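Local coordinates for cellulase CEL9M (Clostridium cellulolyticum, PDB 1IA6), which probably hydrolyses internal beta-1,4-glucosidic linkages in cellulose and related glucans, as a family 9 glycoside hydrolase, at residues Asp232-Ile237 with Gln274-Ala279; Phe282-Trp287 with Leu318-Gln323; Thr289-Thr292 with Leu298-Leu301. One frame throughout, in Å; residues are numbered along the deposited sequence. Where two conformers were deposited one is given.

Contact 1 of 3, residues Asp232-Ile237 with Gln274-Ala279; sequences DAEQFI and QIYKDA
The phenol oxygen of Y276 is gripped from two directions: its OH donates to E234 OE1 at 2.7 Å and accepts from a water, also at 2.7 Å. That water donates in turn to the backbone O of E234, so a single glutamate holds the tyrosine directly by its side chain and, through the water, by its main chain. OE1 meets the hydroxyl with its anti lone pair, the one turned away from OE2, and lies at the edge of the Y276 ring, with the carboxylate and ring planes 60° apart. E234 reaches this place with CG beside its backbone N (chi1 -60°) and the rest of the chain extended, crossing the tyrosine at about a right angle. K273 forms a salt bridge with the same OE1, which would probably favour the carboxylate's charged form. OE1 approaches the CE2 side of the ring; on the other side, CG2 of I237 comes to 4.1 Å from Y276 CE1. L267, A268 and T271 of helix 260-271 also press on Y276, and I237 rests on both L267 and A214. The pair thus joins segment 232-237 to the first turns of helix 274-289, a side-chain tie between helices of the (alpha/alpha)6 barrel that characterises family 9 glycoside hydrolases.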
loop_
_atom_site.group_PDB
_atom_site.type_symbol
_atom_site.label_atom_id
_atom_site.label_comp_id
_atom_site.label_asym_id
_atom_site.label_seq_id
_atom_site.Cartn_x
_atom_site.Cartn_y
_atom_site.Cartn_z
ATOM N N ASP A 232 7.282 23.760 -5.429
ATOM C CA ASP A 232 6.358 23.008 -6.285
ATOM C C ASP A 232 5.231 22.421 -5.442
ATOM O O ASP A 232 4.053 22.550 -5.776
ATOM C CB ASP A 232 7.057 21.828 -6.977
ATOM C CG ASP A 232 7.960 22.247 -8.117
ATOM O OD1 ASP A 232 7.903 23.417 -8.543
ATOM O OD2 ASP A 232 8.724 21.381 -8.597
ATOM N N ALA A 233 5.609 21.762 -4.352
ATOM C CA ALA A 233 4.647 21.116 -3.469
ATOM C C ALA A 233 3.534 22.029 -2.977
ATOM O O ALA A 233 2.361 21.652 -3.006
ATOM C CB ALA A 233 5.367 20.490 -2.284
ATOM N N GLU A 234 3.887 23.228 -2.529
ATOM C CA GLU A 234 2.876 24.147 -2.028
ATOM C C GLU A 234 1.887 24.563 -3.109
ATOM O O GLU A 234 0.734 24.881 -2.820
ATOM C CB GLU A 234 3.540 25.379 -1.409
ATOM C CG GLU A 234 4.457 25.034 -0.245
ATOM C CD GLU A 234 4.551 26.148 0.772
ATOM O OE1 GLU A 234 3.539 26.409 1.459
ATOM O OE2 GLU A 234 5.632 26.766 0.884
ATOM N N GLN A 235 2.341 24.550 -4.355
ATOM C CA GLN A 235 1.496 24.917 -5.478
ATOM C C GLN A 235 0.596 23.749 -5.899
ATOM O O GLN A 235 -0.594 23.932 -6.145
ATOM C CB GLN A 235 2.373 25.354 -6.653
ATOM C CG GLN A 235 1.613 25.726 -7.907
ATOM C CD GLN A 235 2.541 26.012 -9.074
ATOM O OE1 GLN A 235 2.369 25.464 -10.165
ATOM N NE2 GLN A 235 3.528 26.874 -8.851
ATOM N N PHE A 236 1.160 22.547 -5.960
ATOM C CA PHE A 236 0.390 21.376 -6.372
ATOM C C PHE A 236 -0.689 20.934 -5.392
ATOM O O PHE A 236 -1.761 20.490 -5.801
ATOM C CB PHE A 236 1.320 20.190 -6.643
ATOM C CG PHE A 236 2.280 20.416 -7.772
ATOM C CD1 PHE A 236 1.870 21.056 -8.937
ATOM C CD2 PHE A 236 3.595 19.971 -7.680
ATOM C CE1 PHE A 236 2.758 21.248 -9.995
ATOM C CE2 PHE A 236 4.487 20.157 -8.732
ATOM C CZ PHE A 236 4.068 20.797 -9.890
ATOM N N ILE A 237 -0.425 21.060 -4.099
ATOM C CA ILE A 237 -1.411 20.617 -3.122
ATOM C C ILE A 237 -2.671 21.487 -3.115
ATOM O O ILE A 237 -3.708 21.070 -2.600
ATOM C CB ILE A 237 -0.805 20.563 -1.702
ATOM C CG1 ILE A 237 -1.712 19.734 -0.788
ATOM C CG2 ILE A 237 -0.621 21.976 -1.152
ATOM C CD1 ILE A 237 -1.098 19.390 0.550
ATOM N N GLN A 274 0.708 27.300 9.137
ATOM C CA GLN A 274 -0.551 27.016 9.817
ATOM C C GLN A 274 -1.599 26.319 8.957
ATOM O O GLN A 274 -2.340 25.472 9.450
ATOM C CB GLN A 274 -1.147 28.311 10.378
ATOM C CG GLN A 274 -2.313 28.097 11.337
ATOM C CD GLN A 274 -1.920 27.278 12.554
ATOM O OE1 GLN A 274 -0.877 27.517 13.163
ATOM N NE2 GLN A 274 -2.759 26.314 12.920
ATOM N N ILE A 275 -1.654 26.676 7.678
ATOM C CA ILE A 275 -2.623 26.084 6.763
ATOM C C ILE A 275 -2.550 24.556 6.748
ATOM O O ILE A 275 -3.577 23.882 6.687
ATOM C CB ILE A 275 -2.425 26.610 5.324
ATOM C CG1 ILE A 275 -3.477 25.995 4.397
ATOM C CG2 ILE A 275 -1.017 26.293 4.839
ATOM C CD1 ILE A 275 -3.424 26.510 2.976
ATOM N N TYR A 276 -1.335 24.017 6.809
ATOM C CA TYR A 276 -1.142 22.567 6.797
ATOM C C TYR A 276 -1.450 21.971 8.163
ATOM O O TYR A 276 -1.992 20.870 8.261
ATOM C CB TYR A 276 0.289 22.221 6.370
ATOM C CG TYR A 276 0.650 22.823 5.034
ATOM C CD1 TYR A 276 -0.153 22.603 3.915
ATOM C CD2 TYR A 276 1.757 23.662 4.897
ATOM C CE1 TYR A 276 0.129 23.207 2.698
ATOM C CE2 TYR A 276 2.049 24.273 3.680
ATOM C CZ TYR A 276 1.228 24.042 2.588
ATOM O OH TYR A 276 1.483 24.664 1.392
ATOM N N LYS A 277 -1.113 22.699 9.223
ATOM C CA LYS A 277 -1.398 22.216 10.569
ATOM C C LYS A 277 -2.910 22.144 10.761
ATOM O O LYS A 277 -3.416 21.212 11.384
ATOM C CB LYS A 277 -0.784 23.142 11.623
ATOM C CG LYS A 277 0.734 23.153 11.629
ATOM C CD LYS A 277 1.268 24.095 12.694
ATOM C CE LYS A 277 2.784 24.082 12.729
ATOM N NZ LYS A 277 3.317 25.057 13.723
ATOM N N ASP A 278 -3.631 23.123 10.219
ATOM C CA ASP A 278 -5.086 23.135 10.341
ATOM C C ASP A 278 -5.720 21.989 9.552
ATOM O O ASP A 278 -6.718 21.412 9.979
ATOM C CB ASP A 278 -5.669 24.465 9.849
ATOM C CG ASP A 278 -5.350 25.627 10.777
ATOM O OD1 ASP A 278 -5.060 25.388 11.968
ATOM O OD2 ASP A 278 -5.406 26.784 10.313
ATOM N N ALA A 279 -5.149 21.669 8.395
ATOM C CA ALA A 279 -5.680 20.584 7.572
ATOM C C ALA A 279 -5.602 19.262 8.331
ATOM O O ALA A 279 -6.556 18.481 8.343
ATOM C CB ALA A 279 -4.902 20.487 6.266
HETATM O O HOH W 1 -0.222 26.028 -0.274
#

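Contact 2 of 3, residues Phe282-Trp287 with Leu318-Gln323; sequences FNFNYW and LVYCKQ. Unlike the reference sequence in segment 282-287: F282 (reference Ile).
An edge-to-face aromatic pair, F284 against Y320, links helix 274-289 to helix 306-323 within the (alpha/alpha)6 barrel of the family 9 catalytic module. No hydrogen bond crosses between the two segments; the touch is apolar and is carried by these two side chains. Their ring centroids lie 5.3 Å apart and the planes are turned 76° to each other, close to a T. F284 supplies the edge and Y320 the face. The CA atoms of F284 and Y320 stand 10.3 Å from each other, a distance the two aromatic side chains bridge. With CG opposite the backbone N (chi1 176°), the Y320 side chain reaches toward helix 274-289, and its second torsion, 77°, turns a face to F284. Around them, L329 of helix 327-341 touches both rings, V316 and M317 pack on F284, and L265 of helix 260-271 packs on Y320, so that the pair sits where several helices converge. The approach is off-centre: F284 CE2 stands 3.5 Å above the plane of the Y320 ring, displaced toward its rim, and is 3.6 Å from both Y320 CG and Y320 CD2, while the neighbouring F284 CZ comes within 4.0 Å of Y320 CB.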
loop_
_atom_site.group_PDB
_atom_site.type_symbol
_atom_site.label_atom_id
_atom_site.label_comp_id
_atom_site.label_asym_id
_atom_site.label_seq_id
_atom_site.Cartn_x
_atom_site.Cartn_y
_atom_site.Cartn_z
ATOM N N PHE A 282 -8.056 19.212 11.345
ATOM C CA PHE A 282 -9.428 19.002 10.890
ATOM C C PHE A 282 -9.696 17.520 10.668
ATOM O O PHE A 282 -10.658 16.963 11.201
ATOM C CB PHE A 282 -9.695 19.742 9.578
ATOM C CG PHE A 282 -11.071 19.489 9.015
ATOM C CD1 PHE A 282 -12.158 20.252 9.429
ATOM C CD2 PHE A 282 -11.288 18.452 8.113
ATOM C CE1 PHE A 282 -13.442 19.987 8.953
ATOM C CE2 PHE A 282 -12.567 18.176 7.631
ATOM C CZ PHE A 282 -13.647 18.945 8.053
ATOM N N ASN A 283 -8.845 16.887 9.866
ATOM C CA ASN A 283 -9.009 15.473 9.564
ATOM C C ASN A 283 -9.009 14.607 10.815
ATOM O O ASN A 283 -9.856 13.729 10.963
ATOM C CB ASN A 283 -7.922 15.006 8.596
ATOM C CG ASN A 283 -7.964 13.511 8.354
ATOM O OD1 ASN A 283 -7.249 12.750 8.999
ATOM N ND2 ASN A 283 -8.822 13.082 7.436
ATOM N N PHE A 284 -8.071 14.859 11.723
ATOM C CA PHE A 284 -7.998 14.079 12.950
ATOM C C PHE A 284 -9.242 14.265 13.810
ATOM O O PHE A 284 -9.818 13.290 14.290
ATOM C CB PHE A 284 -6.748 14.457 13.756
ATOM C CG PHE A 284 -5.456 13.988 13.139
ATOM C CD1 PHE A 284 -5.457 13.155 12.021
ATOM C CD2 PHE A 284 -4.237 14.353 13.700
ATOM C CE1 PHE A 284 -4.259 12.691 11.472
ATOM C CE2 PHE A 284 -3.032 13.894 13.158
ATOM C CZ PHE A 284 -3.046 13.062 12.043
ATOM N N ASN A 285 -9.660 15.513 13.999
ATOM C CA ASN A 285 -10.844 15.788 14.809
ATOM C C ASN A 285 -12.104 15.238 14.156
ATOM O O ASN A 285 -13.059 14.873 14.841
ATOM C CB ASN A 285 -10.995 17.292 15.059
ATOM C CG ASN A 285 -9.965 17.821 16.037
ATOM O OD1 ASN A 285 -9.549 17.111 16.952
ATOM N ND2 ASN A 285 -9.559 19.071 15.859
ATOM N N TYR A 286 -12.100 15.171 12.829
ATOM C CA TYR A 286 -13.243 14.643 12.100
ATOM C C TYR A 286 -13.365 13.146 12.386
ATOM O O TYR A 286 -14.460 12.633 12.611
ATOM C CB TYR A 286 -13.068 14.897 10.601
ATOM C CG TYR A 286 -14.248 14.467 9.764
ATOM C CD1 TYR A 286 -14.367 13.156 9.310
ATOM C CD2 TYR A 286 -15.261 15.372 9.439
ATOM C CE1 TYR A 286 -15.466 12.752 8.553
ATOM C CE2 TYR A 286 -16.362 14.982 8.685
ATOM C CZ TYR A 286 -16.458 13.671 8.245
ATOM O OH TYR A 286 -17.542 13.288 7.491
ATOM N N TRP A 287 -12.233 12.450 12.393
ATOM C CA TRP A 287 -12.239 11.017 12.670
ATOM C C TRP A 287 -12.579 10.712 14.123
ATOM O O TRP A 287 -13.160 9.674 14.422
ATOM C CB TRP A 287 -10.886 10.388 12.319
ATOM C CG TRP A 287 -10.836 9.890 10.912
ATOM C CD1 TRP A 287 -10.781 10.645 9.773
ATOM C CD2 TRP A 287 -10.920 8.527 10.486
ATOM N NE1 TRP A 287 -10.830 9.834 8.665
ATOM C CE2 TRP A 287 -10.917 8.529 9.073
ATOM C CE3 TRP A 287 -11.003 7.300 11.161
ATOM C CZ2 TRP A 287 -10.991 7.350 8.322
ATOM C CZ3 TRP A 287 -11.078 6.128 10.413
ATOM C CH2 TRP A 287 -11.072 6.166 9.006
ATOM N N LEU A 318 -0.135 7.993 14.114
ATOM C CA LEU A 318 1.054 7.580 14.861
ATOM C C LEU A 318 2.326 8.260 14.362
ATOM O O LEU A 318 3.247 8.513 15.140
ATOM C CB LEU A 318 1.220 6.056 14.823
ATOM C CG LEU A 318 0.147 5.269 15.582
ATOM C CD1 LEU A 318 0.537 3.804 15.632
ATOM C CD2 LEU A 318 -0.005 5.823 16.995
ATOM N N VAL A 319 2.390 8.553 13.066
ATOM C CA VAL A 319 3.563 9.236 12.527
ATOM C C VAL A 319 3.545 10.649 13.105
ATOM O O VAL A 319 4.576 11.181 13.521
ATOM C CB VAL A 319 3.520 9.304 10.986
ATOM C CG1 VAL A 319 4.683 10.137 10.464
ATOM C CG2 VAL A 319 3.585 7.899 10.411
ATOM N N TYR A 320 2.358 11.246 13.139
ATOM C CA TYR A 320 2.178 12.586 13.682
ATOM C C TYR A 320 2.594 12.623 15.154
ATOM O O TYR A 320 3.215 13.586 15.608
ATOM C CB TYR A 320 0.709 13.003 13.558
ATOM C CG TYR A 320 0.386 14.343 14.169
ATOM C CD1 TYR A 320 0.731 15.528 13.519
ATOM C CD2 TYR A 320 -0.265 14.431 15.398
ATOM C CE1 TYR A 320 0.428 16.771 14.080
ATOM C CE2 TYR A 320 -0.570 15.665 15.967
ATOM C CZ TYR A 320 -0.222 16.830 15.301
ATOM O OH TYR A 320 -0.535 18.054 15.853
ATOM N N CYS A 321 2.256 11.570 15.894
ATOM C CA CYS A 321 2.579 11.503 17.320
ATOM C C CYS A 321 4.067 11.458 17.661
ATOM O O CYS A 321 4.444 11.658 18.816
ATOM C CB CYS A 321 1.868 10.313 17.968
ATOM S SG CYS A 321 0.104 10.595 18.227
ATOM N N LYS A 322 4.912 11.191 16.671
ATOM C CA LYS A 322 6.349 11.155 16.918
ATOM C C LYS A 322 6.817 12.519 17.417
ATOM O O LYS A 322 7.590 12.609 18.371
ATOM C CB LYS A 322 7.111 10.799 15.639
ATOM C CG LYS A 322 6.954 9.352 15.200
ATOM C CD LYS A 322 7.708 9.082 13.903
ATOM C CE LYS A 322 9.203 9.337 14.056
ATOM N NZ LYS A 322 9.935 9.097 12.779
ATOM N N GLN A 323 6.337 13.578 16.774
ATOM C CA GLN A 323 6.722 14.931 17.156
ATOM C C GLN A 323 5.690 15.638 18.027
ATOM O O GLN A 323 6.042 16.493 18.837
ATOM C CB GLN A 323 6.989 15.773 15.908
ATOM C CG GLN A 323 8.108 15.239 15.033
ATOM C CD GLN A 323 8.504 16.212 13.942
ATOM O OE1 GLN A 323 7.655 16.712 13.202
ATOM N NE2 GLN A 323 9.801 16.482 13.832
#

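Contact 3 of 3, residues Thr289-Thr292 with Leu298-Leu301; sequences TQVT and LKWL
Peptide planes rather than rings are the flat groups that meet between V291-T292 and W300. Over one face of the peptide group joining W300 to L301 sits V291 CG1, 3.9 Å from W300 C, while beyond the carbonyl oxygen T292 CB stands 3.6 Å from W300 O. The T292 carbonyl in turn receives W300 N at 2.8 Å in a nearly straight bond (169° at the hydrogen), the donor tilted 25° out of the carbonyl plane. The same oxygen takes a CA-H...O contact from K299 CA at 3.5 Å. A water completes the exchange, accepting from T292 N and donating to W300 O at 2.7 Å, so one direct bond and one water-bridged link join two irregular segments that run nearly at right angles. The pairing draws together the two ends of a turn within the connection between helix 274-289 and helix 306-323 of the (alpha/alpha)6 barrel. W300 touches T292 O through CB, and its indole, swung anti to the backbone N (chi1 -157°), heads away toward V306 and Q395. The K299 chain bends at its second torsion; its NZ passes 3.8 Å from V291 O, too long for a hydrogen bond, and donates instead to T293 OG1 and to the backbone oxygens of W287 and K288, at the C-terminal end of helix 274-289.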
loop_
_atom_site.group_PDB
_atom_site.type_symbol
_atom_site.label_atom_id
_atom_site.label_comp_id
_atom_site.label_asym_id
_atom_site.label_seq_id
_atom_site.Cartn_x
_atom_site.Cartn_y
_atom_site.Cartn_z
ATOM N N THR A 289 -14.775 12.220 16.119
ATOM C CA THR A 289 -16.197 12.313 16.440
ATOM C C THR A 289 -17.222 12.230 15.311
ATOM O O THR A 289 -18.389 11.929 15.560
ATOM C CB THR A 289 -16.468 13.623 17.198
ATOM O OG1 THR A 289 -16.092 14.732 16.370
ATOM C CG2 THR A 289 -15.659 13.675 18.483
ATOM N N GLN A 290 -16.806 12.500 14.080
ATOM C CA GLN A 290 -17.732 12.482 12.954
ATOM C C GLN A 290 -17.829 11.137 12.247
ATOM O O GLN A 290 -18.899 10.752 11.773
ATOM C CB GLN A 290 -17.339 13.560 11.942
ATOM C CG GLN A 290 -17.295 14.965 12.522
ATOM C CD GLN A 290 -18.671 15.508 12.829
ATOM O OE1 GLN A 290 -19.469 15.751 11.925
ATOM N NE2 GLN A 290 -18.960 15.698 14.111
ATOM N N VAL A 291 -16.715 10.421 12.170
ATOM C CA VAL A 291 -16.716 9.127 11.506
ATOM C C VAL A 291 -17.483 8.101 12.331
ATOM O O VAL A 291 -17.285 7.978 13.540
ATOM C CB VAL A 291 -15.281 8.636 11.264
ATOM C CG1 VAL A 291 -15.297 7.242 10.662
ATOM C CG2 VAL A 291 -14.570 9.598 10.331
ATOM N N THR A 292 -18.369 7.371 11.663
ATOM C CA THR A 292 -19.183 6.357 12.317
ATOM C C THR A 292 -18.342 5.386 13.131
ATOM O O THR A 292 -17.282 4.946 12.691
ATOM C CB THR A 292 -19.983 5.537 11.284
ATOM O OG1 THR A 292 -20.816 6.413 10.517
ATOM C CG2 THR A 292 -20.856 4.499 11.984
ATOM N N LEU A 298 -15.002 0.111 16.274
ATOM C CA LEU A 298 -14.307 0.311 15.005
ATOM C C LEU A 298 -14.759 1.578 14.288
ATOM O O LEU A 298 -15.954 1.851 14.201
ATOM C CB LEU A 298 -14.554 -0.886 14.077
ATOM C CG LEU A 298 -14.110 -0.761 12.616
ATOM C CD1 LEU A 298 -12.589 -0.693 12.540
ATOM C CD2 LEU A 298 -14.626 -1.957 11.822
ATOM N N LYS A 299 -13.802 2.356 13.790
ATOM C CA LYS A 299 -14.128 3.557 13.028
ATOM C C LYS A 299 -14.458 3.026 11.637
ATOM O O LYS A 299 -13.603 2.446 10.962
ATOM C CB LYS A 299 -12.928 4.505 12.971
ATOM C CG LYS A 299 -12.638 5.198 14.290
ATOM C CD LYS A 299 -13.762 6.156 14.646
ATOM C CE LYS A 299 -13.525 6.825 15.988
ATOM N NZ LYS A 299 -14.640 7.759 16.315
ATOM N N TRP A 300 -15.703 3.231 11.222
ATOM C CA TRP A 300 -16.218 2.733 9.951
ATOM C C TRP A 300 -16.373 3.866 8.940
ATOM O O TRP A 300 -17.359 4.600 8.976
ATOM C CB TRP A 300 -17.582 2.081 10.218
ATOM C CG TRP A 300 -18.032 1.067 9.216
ATOM C CD1 TRP A 300 -17.761 -0.270 9.224
ATOM C CD2 TRP A 300 -18.869 1.300 8.080
ATOM N NE1 TRP A 300 -18.380 -0.885 8.163
ATOM C CE2 TRP A 300 -19.067 0.056 7.445
ATOM C CE3 TRP A 300 -19.471 2.442 7.536
ATOM C CZ2 TRP A 300 -19.846 -0.082 6.293
ATOM C CZ3 TRP A 300 -20.245 2.305 6.390
ATOM C CH2 TRP A 300 -20.424 1.051 5.782
ATOM N N LEU A 301 -15.410 4.005 8.032
ATOM C CA LEU A 301 -15.462 5.073 7.038
ATOM C C LEU A 301 -16.400 4.766 5.875
ATOM O O LEU A 301 -17.191 5.617 5.460
ATOM C CB LEU A 301 -14.060 5.350 6.489
ATOM C CG LEU A 301 -13.976 6.497 5.477
ATOM C CD1 LEU A 301 -14.292 7.820 6.180
ATOM C CD2 LEU A 301 -12.577 6.542 4.861
HETATM O O HOH W 2 -18.501 7.051 8.715
#

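Helix 274-289 strings the contacts together: its start serves contact 1, its later turns contact 2, and contact 3 lies in the connection that follows, nested inside the loop closed by contact 2. Centres of contacts 1 and 2 are 16 Å apart, those of 2 and 3 15 Å. Contacts 2 and 3 touch, Y286 O lying 3.2 Å from V291 N in a probable hydrogen bond, whereas contacts 1 and 3 keep about 12 Å between nearest atoms. The I237 side chain of contact 1 is about 6 Å from that of the calcium ligand D211; in contact 3 the L298 side chain is about 13 Å from the nickel. Contact 2 lies away from the metal sites and the predicted catalytic D401 and E410.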